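Local coordinates for Exo-beta-1,4-mannosidase (Rhizomucor miehei, PDB 4LYP), which hydrolyses beta-1,4-linked mannose residues from the non-reducing ends of mannosides as a family 5 glycoside hydrolase, and probably also transfers mannosyl units to acceptors, at residues L56-Y62 / G92-V98; I85-A89 / R140-T144. All blocks are in the same frame, centred on the assembly; numbering follows the deposited sequence.

Contact 1 (L56-Y62 / G92-V98); sequences LIRGANY and GINNLRV. With GAI (guanidine), chain D.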
ATOM      1  N   LEU A  56      16.506   4.966   3.538  1.00  7.80           N
ATOM      2  CA  LEU A  56      15.393   4.793   4.462  1.00  7.54           C
ATOM      3  C   LEU A  56      14.116   5.291   3.827  1.00  7.40           C
ATOM      4  O   LEU A  56      14.067   6.216   3.022  1.00  8.61           O
ATOM      5  CB  LEU A  56      15.666   5.493   5.793  1.00  8.34           C
ATOM      6  CG  LEU A  56      16.774   4.837   6.660  1.00 11.06           C
ATOM      7  CD1 LEU A  56      17.042   5.688   7.880  1.00 11.65           C
ATOM      8  CD2 LEU A  56      16.339   3.496   7.204  1.00 16.98           C
ATOM      9  N   ILE A  57      13.034   4.636   4.229  1.00  7.47           N
ATOM     10  CA  ILE A  57      11.702   4.837   3.592  1.00  7.24           C
ATOM     11  C   ILE A  57      10.872   5.893   4.328  1.00  6.19           C
ATOM     12  O   ILE A  57      10.287   5.632   5.391  1.00  7.53           O
ATOM     13  CB  ILE A  57      10.935   3.476   3.524  1.00  7.22           C
ATOM     14  CG1 ILE A  57      11.788   2.386   2.827  1.00  8.84           C
ATOM     15  CG2 ILE A  57       9.581   3.693   2.854  1.00  8.74           C
ATOM     16  CD1 ILE A  57      12.289   2.743   1.402  1.00 10.16           C
ATOM     17  N   ARG A  58      10.871   7.084   3.725  1.00  6.55           N
ATOM     18  CA  ARG A  58      10.061   8.207   4.196  1.00  7.19           C
ATOM     19  C   ARG A  58       8.760   8.157   3.413  1.00  6.23           C
ATOM     20  O   ARG A  58       8.590   8.878   2.411  1.00  7.44           O
ATOM     21  CB  ARG A  58      10.824   9.519   3.946  1.00  7.67           C
ATOM     22  CG  ARG A  58      12.052   9.677   4.835  1.00  8.81           C
ATOM     23  CD  ARG A  58      12.856  10.918   4.422  1.00 10.24           C
ATOM     24  NE  ARG A  58      13.666  10.706   3.222  1.00  9.45           N
ATOM     25  CZ  ARG A  58      13.849  11.609   2.238  1.00  9.57           C
ATOM     26  NH1 ARG A  58      13.106  12.700   2.135  1.00 12.72           N
ATOM     27  NH2 ARG A  58      14.811  11.373   1.339  1.00 11.04           N
ATOM     28  N   GLY A  59       7.877   7.211   3.762  1.00  6.66           N
ATOM     29  CA  GLY A  59       6.883   6.786   2.817  1.00  7.30           C
ATOM     30  C   GLY A  59       5.474   7.231   3.113  1.00  6.27           C
ATOM     31  O   GLY A  59       5.079   7.614   4.228  1.00  6.86           O
ATOM     32  N   ALA A  60       4.676   7.098   2.042  1.00  6.52           N
ATOM     33  CA  ALA A  60       3.193   7.244   2.155  1.00  6.44           C
ATOM     34  C   ALA A  60       2.520   6.187   1.290  1.00  5.58           C
ATOM     35  O   ALA A  60       3.148   5.687   0.322  1.00  6.62           O
ATOM     36  CB  ALA A  60       2.724   8.620   1.667  1.00  7.37           C
ATOM     37  N   ASN A  61       1.257   5.910   1.543  1.00  5.95           N
ATOM     38  CA  ASN A  61       0.417   5.162   0.594  1.00  5.70           C
ATOM     39  C   ASN A  61      -0.377   6.166  -0.251  1.00  5.52           C
ATOM     40  O   ASN A  61      -0.940   7.146   0.252  1.00  6.55           O
ATOM     41  CB  ASN A  61      -0.571   4.273   1.335  1.00  6.15           C
ATOM     42  CG  ASN A  61       0.112   3.020   1.849  1.00  5.63           C
ATOM     43  OD1 ASN A  61       0.216   2.017   1.110  1.00  6.38           O
ATOM     44  ND2 ASN A  61       0.600   3.047   3.087  1.00  5.69           N
ATOM     45  N   TYR A  62      -0.411   5.883  -1.554  1.00  6.35           N
ATOM     46  CA  TYR A  62      -1.108   6.725  -2.548  1.00  5.97           C
ATOM     47  C   TYR A  62      -1.636   5.803  -3.638  1.00  6.08           C
ATOM     48  O   TYR A  62      -1.317   5.936  -4.833  1.00  6.87           O
ATOM     49  CB  TYR A  62      -0.125   7.770  -3.082  1.00  6.80           C
ATOM     50  CG  TYR A  62      -0.764   8.917  -3.875  1.00  6.25           C
ATOM     51  CD1 TYR A  62      -1.678   9.781  -3.236  1.00  7.54           C
ATOM     52  CD2 TYR A  62      -0.396   9.181  -5.190  1.00  6.94           C
ATOM     53  CE1 TYR A  62      -2.268  10.853  -3.917  1.00  7.90           C
ATOM     54  CE2 TYR A  62      -0.934  10.269  -5.842  1.00  7.06           C
ATOM     55  CZ  TYR A  62      -1.864  11.071  -5.222  1.00  7.27           C
ATOM     56  OH  TYR A  62      -2.399  12.121  -5.959  1.00  7.98           O
ATOM     57  N   GLY A  92       8.528  15.837   2.793  1.00  8.01           N
ATOM     58  CA  GLY A  92       9.693  15.005   2.987  1.00  8.01           C
ATOM     59  C   GLY A  92       9.531  13.563   2.511  1.00  7.86           C
ATOM     60  O   GLY A  92      10.367  12.716   2.864  1.00  8.62           O
ATOM     61  N   ILE A  93       8.461  13.227   1.782  1.00  7.88           N
ATOM     62  CA  ILE A  93       8.223  11.825   1.369  0.60  7.31           C
ATOM     63  C   ILE A  93       9.163  11.495   0.212  1.00  7.03           C
ATOM     64  O   ILE A  93       9.254  12.229  -0.787  1.00  8.85           O
ATOM     65  CB  ILE A  93       6.717  11.626   1.062  0.60  7.73           C
ATOM     66  CG1 ILE A  93       5.893  11.678   2.388  0.60  8.42           C
ATOM     67  CG2 ILE A  93       6.446  10.453   0.137  0.60  8.21           C
ATOM     68  CD1 ILE A  93       4.422  12.076   2.185  0.60  6.83           C
ATOM     69  N   ASN A  94       9.759  10.299   0.293  1.00  6.51           N
ATOM     70  CA  ASN A  94      10.624   9.800  -0.777  1.00  7.25           C
ATOM     71  C   ASN A  94      10.086   8.510  -1.425  1.00  6.09           C
ATOM     72  O   ASN A  94      10.749   7.986  -2.342  1.00  7.53           O
ATOM     73  CB  ASN A  94      12.073   9.603  -0.366  1.00  7.56           C
ATOM     74  CG  ASN A  94      12.282   8.387   0.509  1.00  7.76           C
ATOM     75  OD1 ASN A  94      11.295   7.811   1.038  1.00  7.40           O
ATOM     76  ND2 ASN A  94      13.519   8.020   0.757  1.00  8.53           N
ATOM     77  N   ASN A  95       8.941   7.983  -0.992  1.00  6.77           N
ATOM     78  CA  ASN A  95       8.515   6.668  -1.403  1.00  6.56           C
ATOM     79  C   ASN A  95       7.005   6.585  -1.329  1.00  6.25           C
ATOM     80  O   ASN A  95       6.408   6.950  -0.308  1.00  7.04           O
ATOM     81  CB  ASN A  95       9.136   5.583  -0.451  1.00  7.09           C
ATOM     82  CG  ASN A  95       8.778   4.162  -0.839  1.00  6.06           C
ATOM     83  OD1 ASN A  95       7.874   3.559  -0.234  1.00  7.38           O
ATOM     84  ND2 ASN A  95       9.455   3.620  -1.837  1.00  8.14           N
ATOM     85  N   LEU A  96       6.381   6.198  -2.475  1.00  5.82           N
ATOM     86  CA  LEU A  96       4.921   5.977  -2.487  1.00  6.27           C
ATOM     87  C   LEU A  96       4.652   4.503  -2.788  1.00  5.35           C
ATOM     88  O   LEU A  96       5.183   3.929  -3.735  1.00  6.06           O
ATOM     89  CB  LEU A  96       4.201   6.806  -3.559  1.00  7.09           C
ATOM     90  CG  LEU A  96       4.438   8.327  -3.438  1.00  7.17           C
ATOM     91  CD1 LEU A  96       3.651   9.017  -4.543  1.00  7.40           C
ATOM     92  CD2 LEU A  96       3.996   8.880  -2.061  1.00  8.49           C
ATOM     93  N   ARG A  97       3.812   3.913  -1.934  1.00  6.14           N
ATOM     94  CA  ARG A  97       3.221   2.588  -2.218  1.00  5.82           C
ATOM     95  C   ARG A  97       1.966   2.847  -3.026  1.00  5.95           C
ATOM     96  O   ARG A  97       1.074   3.564  -2.569  1.00  5.91           O
ATOM     97  CB  ARG A  97       2.990   1.837  -0.912  1.00  6.75           C
ATOM     98  CG  ARG A  97       2.368   0.475  -1.142  1.00  6.59           C
ATOM     99  CD  ARG A  97       2.522  -0.376   0.102  1.00  6.99           C
ATOM    100  NE  ARG A  97       1.790  -1.658  -0.015  1.00  6.19           N
ATOM    101  CZ  ARG A  97       0.609  -1.944   0.514  1.00  5.63           C
ATOM    102  NH1 ARG A  97      -0.136  -1.000   1.075  1.00  6.53           N
ATOM    103  NH2 ARG A  97       0.135  -3.183   0.393  1.00  7.01           N
ATOM    104  N   VAL A  98       1.927   2.308  -4.232  1.00  5.84           N
ATOM    105  CA  VAL A  98       0.908   2.623  -5.205  1.00  6.56           C
ATOM    106  C   VAL A  98       0.259   1.311  -5.684  1.00  6.25           C
ATOM    107  O   VAL A  98       0.820   0.248  -5.554  1.00  7.11           O
ATOM    108  CB  VAL A  98       1.435   3.487  -6.371  1.00  6.91           C
ATOM    109  CG1 VAL A  98       2.067   4.752  -5.810  1.00  8.68           C
ATOM    110  CG2 VAL A  98       2.372   2.712  -7.249  1.00  8.21           C
TER
HETATM  111  C   GAI D 502      19.789   1.296   6.649  1.00 21.04           C
HETATM  112  N1  GAI D 502      21.243   1.312   6.551  1.00 20.27           N
HETATM  113  N2  GAI D 502      18.802   0.412   7.200  1.00 16.58           N
HETATM  114  N3  GAI D 502      19.165   2.236   6.034  1.00 34.94           N
HETATM  115  O   HOH W   1      16.376   9.013   0.808  1.00 12.60           O
HETATM  116  O   HOH W   2      -0.989   2.022  -1.451  1.00  6.53           O
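N94 reaches back along the strand carrying R58 and grips it with both ends of its amide, an example of a side chain extending parallel beta pairing. Its ND2 donates to L56 O at 2.9 Å, nearly straight on, while OD1 takes R58 N from above the carbonyl plane (2.8 Å). CG set between backbone N and carbonyl carbon (chi1 74°) folds the amide back.

The tight part lies deeper. A60 N donates to N95 O and R97 N to A60 O, while A60 CB packs against L96 CD2 (3.9 Å) and one conformer of I93. N61 OD1 accepts R97 NH1 (3.0 Å) in the guanidinium plane, the two flat groups almost perpendicular; E337 forms a salt bridge with the same NH1, N237 OD1 bonds R97 NH2, and N61 ND2 donates to E336 O.

The more solvent-facing side belongs to R58. Its guanidinium lies over N94 CB, NH1 makes a bent bond (137°) to G92 O, which is tilted from the guanidinium plane, and a water joins NH2 to N94 ND2.

In this TIM barrel, helix 429-448 packs against L56 and R58, helix 78-90 against L96 and Y62, and strands 386-394 and 144-148 flank the pair.

Contact 2 (I85-A89 / R140-T144); sequences IKQMA and RYNMT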
ATOM      1  N   ILE A  85       1.406  15.102  -5.262  1.00  7.97           N
ATOM      2  CA  ILE A  85       2.816  14.644  -5.248  0.70  8.26           C
ATOM      3  C   ILE A  85       3.751  15.732  -4.749  1.00  8.00           C
ATOM      4  O   ILE A  85       4.616  15.494  -3.920  1.00  8.36           O
ATOM      5  CB  ILE A  85       3.284  14.119  -6.658  0.70 10.14           C
ATOM      6  CG1 ILE A  85       2.425  13.001  -7.186  0.70 13.01           C
ATOM      7  CG2 ILE A  85       4.737  13.687  -6.544  0.70 10.06           C
ATOM      8  CD1 ILE A  85       2.359  11.799  -6.300  0.70 14.14           C
ATOM      9  N   LYS A  86       3.552  16.958  -5.274  1.00  8.65           N
ATOM     10  CA  LYS A  86       4.355  18.104  -4.796  1.00  8.81           C
ATOM     11  C   LYS A  86       4.150  18.308  -3.301  1.00  8.28           C
ATOM     12  O   LYS A  86       5.160  18.490  -2.524  1.00  9.37           O
ATOM     13  CB  LYS A  86       3.922  19.332  -5.582  1.00  9.92           C
ATOM     14  CG  LYS A  86       4.721  20.608  -5.174  1.00 11.35           C
ATOM     15  CD  LYS A  86       4.290  21.774  -6.122  1.00 14.13           C
ATOM     16  CE  LYS A  86       5.089  23.013  -5.765  1.00 21.05           C
ATOM     17  NZ  LYS A  86       4.640  23.709  -4.555  1.00 31.67           N
ATOM     18  N   GLN A  87       2.934  18.213  -2.769  1.00  8.44           N
ATOM     19  CA  GLN A  87       2.713  18.344  -1.346  1.00  8.70           C
ATOM     20  C   GLN A  87       3.453  17.287  -0.561  1.00  7.64           C
ATOM     21  O   GLN A  87       4.063  17.532   0.502  1.00  8.30           O
ATOM     22  CB  GLN A  87       1.198  18.241  -0.973  1.00  9.28           C
ATOM     23  CG  GLN A  87       0.384  19.399  -1.473  1.00  9.09           C
ATOM     24  CD  GLN A  87      -1.106  19.137  -1.391  1.00  8.56           C
ATOM     25  OE1 GLN A  87      -1.589  17.987  -1.218  1.00  9.49           O
ATOM     26  NE2 GLN A  87      -1.900  20.186  -1.565  1.00 10.63           N
ATOM     27  N   MET A  88       3.427  16.045  -1.063  1.00  7.67           N
ATOM     28  CA  MET A  88       4.116  14.964  -0.380  1.00  7.95           C
ATOM     29  C   MET A  88       5.624  15.184  -0.441  1.00  7.96           C
ATOM     30  O   MET A  88       6.321  14.963   0.576  1.00  8.23           O
ATOM     31  CB  MET A  88       3.674  13.599  -0.964  1.00  7.82           C
ATOM     32  CG  MET A  88       2.291  13.234  -0.490  1.00  7.64           C
ATOM     33  SD  MET A  88       1.822  11.540  -0.942  1.00  7.88           S
ATOM     34  CE  MET A  88       1.577  11.695  -2.731  1.00  9.05           C
ATOM     35  N   ALA A  89       6.156  15.682  -1.521  1.00  7.66           N
ATOM     36  CA  ALA A  89       7.589  15.988  -1.605  1.00  9.14           C
ATOM     37  C   ALA A  89       7.937  17.051  -0.582  1.00  9.88           C
ATOM     38  O   ALA A  89       8.947  16.958   0.126  1.00  9.86           O
ATOM     39  CB  ALA A  89       7.949  16.480  -2.983  1.00 10.22           C
ATOM     40  N   ARG A 140      10.148  13.064 -11.136  1.00 10.03           N
ATOM     41  CA  ARG A 140      10.455  14.489 -11.028  0.50 11.19           C
ATOM     42  C   ARG A 140      10.709  14.927  -9.594  1.00 11.17           C
ATOM     43  O   ARG A 140      11.456  15.844  -9.352  1.00 13.50           O
ATOM     44  CB  ARG A 140       9.276  15.226 -11.729  0.50 14.42           C
ATOM     45  CG  ARG A 140       9.383  15.150 -13.307  0.50 23.08           C
ATOM     46  CD  ARG A 140       8.097  15.513 -14.060  0.50 18.93           C
ATOM     47  NE  ARG A 140       8.175  15.837 -15.498  0.50 29.29           N
ATOM     48  CZ  ARG A 140       8.406  17.079 -15.969  0.50 35.00           C
ATOM     49  NH1 ARG A 140       8.642  18.024 -15.072  0.50 41.08           N
ATOM     50  NH2 ARG A 140       8.418  17.423 -17.303  0.50 26.46           N
ATOM     51  N   TYR A 141      10.070  14.237  -8.647  1.00 11.14           N
ATOM     52  CA  TYR A 141      10.238  14.564  -7.243  1.00 11.67           C
ATOM     53  C   TYR A 141      11.176  13.608  -6.500  1.00 12.22           C
ATOM     54  O   TYR A 141      11.191  13.562  -5.249  1.00 17.02           O
ATOM     55  CB  TYR A 141       8.862  14.661  -6.505  1.00 14.38           C
ATOM     56  CG  TYR A 141       8.123  15.904  -6.974  1.00 13.15           C
ATOM     57  CD1 TYR A 141       8.501  17.170  -6.382  1.00 13.16           C
ATOM     58  CD2 TYR A 141       7.169  15.875  -7.990  1.00 15.86           C
ATOM     59  CE1 TYR A 141       7.837  18.308  -6.784  1.00 13.95           C
ATOM     60  CE2 TYR A 141       6.553  17.001  -8.412  1.00 17.05           C
ATOM     61  CZ  TYR A 141       6.863  18.235  -7.818  1.00 14.00           C
ATOM     62  OH  TYR A 141       6.171  19.369  -8.220  1.00 17.07           O
ATOM     63  N   ASN A 142      11.924  12.775  -7.231  1.00 11.26           N
ATOM     64  CA  ASN A 142      12.912  11.871  -6.695  1.00 13.03           C
ATOM     65  C   ASN A 142      12.308  10.886  -5.717  1.00 12.22           C
ATOM     66  O   ASN A 142      12.963  10.526  -4.761  1.00 17.20           O
ATOM     67  CB  ASN A 142      14.082  12.681  -6.074  1.00 18.25           C
ATOM     68  CG  ASN A 142      14.936  13.373  -7.204  1.00 24.23           C
ATOM     69  OD1 ASN A 142      15.203  12.743  -8.221  1.00 25.57           O
ATOM     70  ND2 ASN A 142      15.369  14.594  -6.983  1.00 35.22           N
ATOM     71  N   MET A 143      11.116  10.420  -5.980  1.00  8.52           N
ATOM     72  CA  MET A 143      10.483   9.395  -5.194  1.00  8.25           C
ATOM     73  C   MET A 143      10.666   8.024  -5.842  1.00  7.91           C
ATOM     74  O   MET A 143      10.747   7.945  -7.070  1.00  9.45           O
ATOM     75  CB  MET A 143       8.995   9.688  -5.015  1.00  8.39           C
ATOM     76  CG  MET A 143       8.711  10.984  -4.262  1.00  8.85           C
ATOM     77  SD  MET A 143       6.925  11.242  -4.222  1.00 10.58           S
ATOM     78  CE  MET A 143       6.821  12.804  -3.347  1.00 10.08           C
ATOM     79  N   THR A 144      10.548   6.978  -5.029  1.00  7.41           N
ATOM     80  CA  THR A 144      10.487   5.619  -5.605  1.00  7.23           C
ATOM     81  C   THR A 144       9.117   5.013  -5.283  1.00  6.88           C
ATOM     82  O   THR A 144       8.416   5.456  -4.354  1.00  7.39           O
ATOM     83  CB  THR A 144      11.584   4.703  -5.046  1.00  7.53           C
ATOM     84  OG1 THR A 144      11.487   4.639  -3.600  1.00  7.78           O
ATOM     85  CG2 THR A 144      12.954   5.176  -5.494  1.00  8.68           C
TER
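Y141 lays its ring against helix 78-90 just where helix 125-140 gives way to the loop before strand 144-148, the helix-to-strand turn of a TIM barrel. The contact illustrates how an outer helix of such a barrel can be packed against the loop that follows the next helix; between these two segments the contact is apolar. With Y141 CG beside its own backbone N (chi1 -70°), the ring comes to lie against I85, K86 and A89. One face receives K86 CA in a CH-pi contact, 4.2 Å from the ring centroid and offset toward the rim. I85 CG2 and A89 CB come in obliquely, 3.6 Å from Y141 CD2 and 3.5 Å from Y141 CD1. Farther out, the phenol OH rests beside the aliphatic part of K86, 3.5 Å from CB, while the ammonium end of that lysine runs on to a salt bridge with E90.

N142 follows with positive phi as the C-prime residue of a Schellman motif, which ends helix 125-140 and turns the chain inward. M143 then points toward helix 78-90. Extended beyond CG (chi2 177°, chi3 -179°), its side chain delivers the methyl among I85, M88 and A89; the M143 side chain also touches L96 of strand 95-99 and M138. There M143 CE lies 3.5 Å from A89 N and equally far from I85 O, the two atoms joined by a helical hydrogen bond.

How the contacts relate
The two contacts are interleaved along the chain, their centres about 9 Å apart, and show how a barrel couples strand pairing to helix packing. Strand 144-148, entered at T144, pairs with strand 95-99 of contact 1: L96 N to T144 O and N94 O to T144 N are both 2.9 Å, probable hydrogen bonds. Outside the barrel wall, I85 packs on L96. Contact 2 is plain outer packing, about 17 Å between its centre and that of the chain, against 10 Å for contact 1. Contact 1 alone touches a guanidine, through L56; the side chain of its R97 is about 8 Å from the other guanidine, whose pocket includes E238.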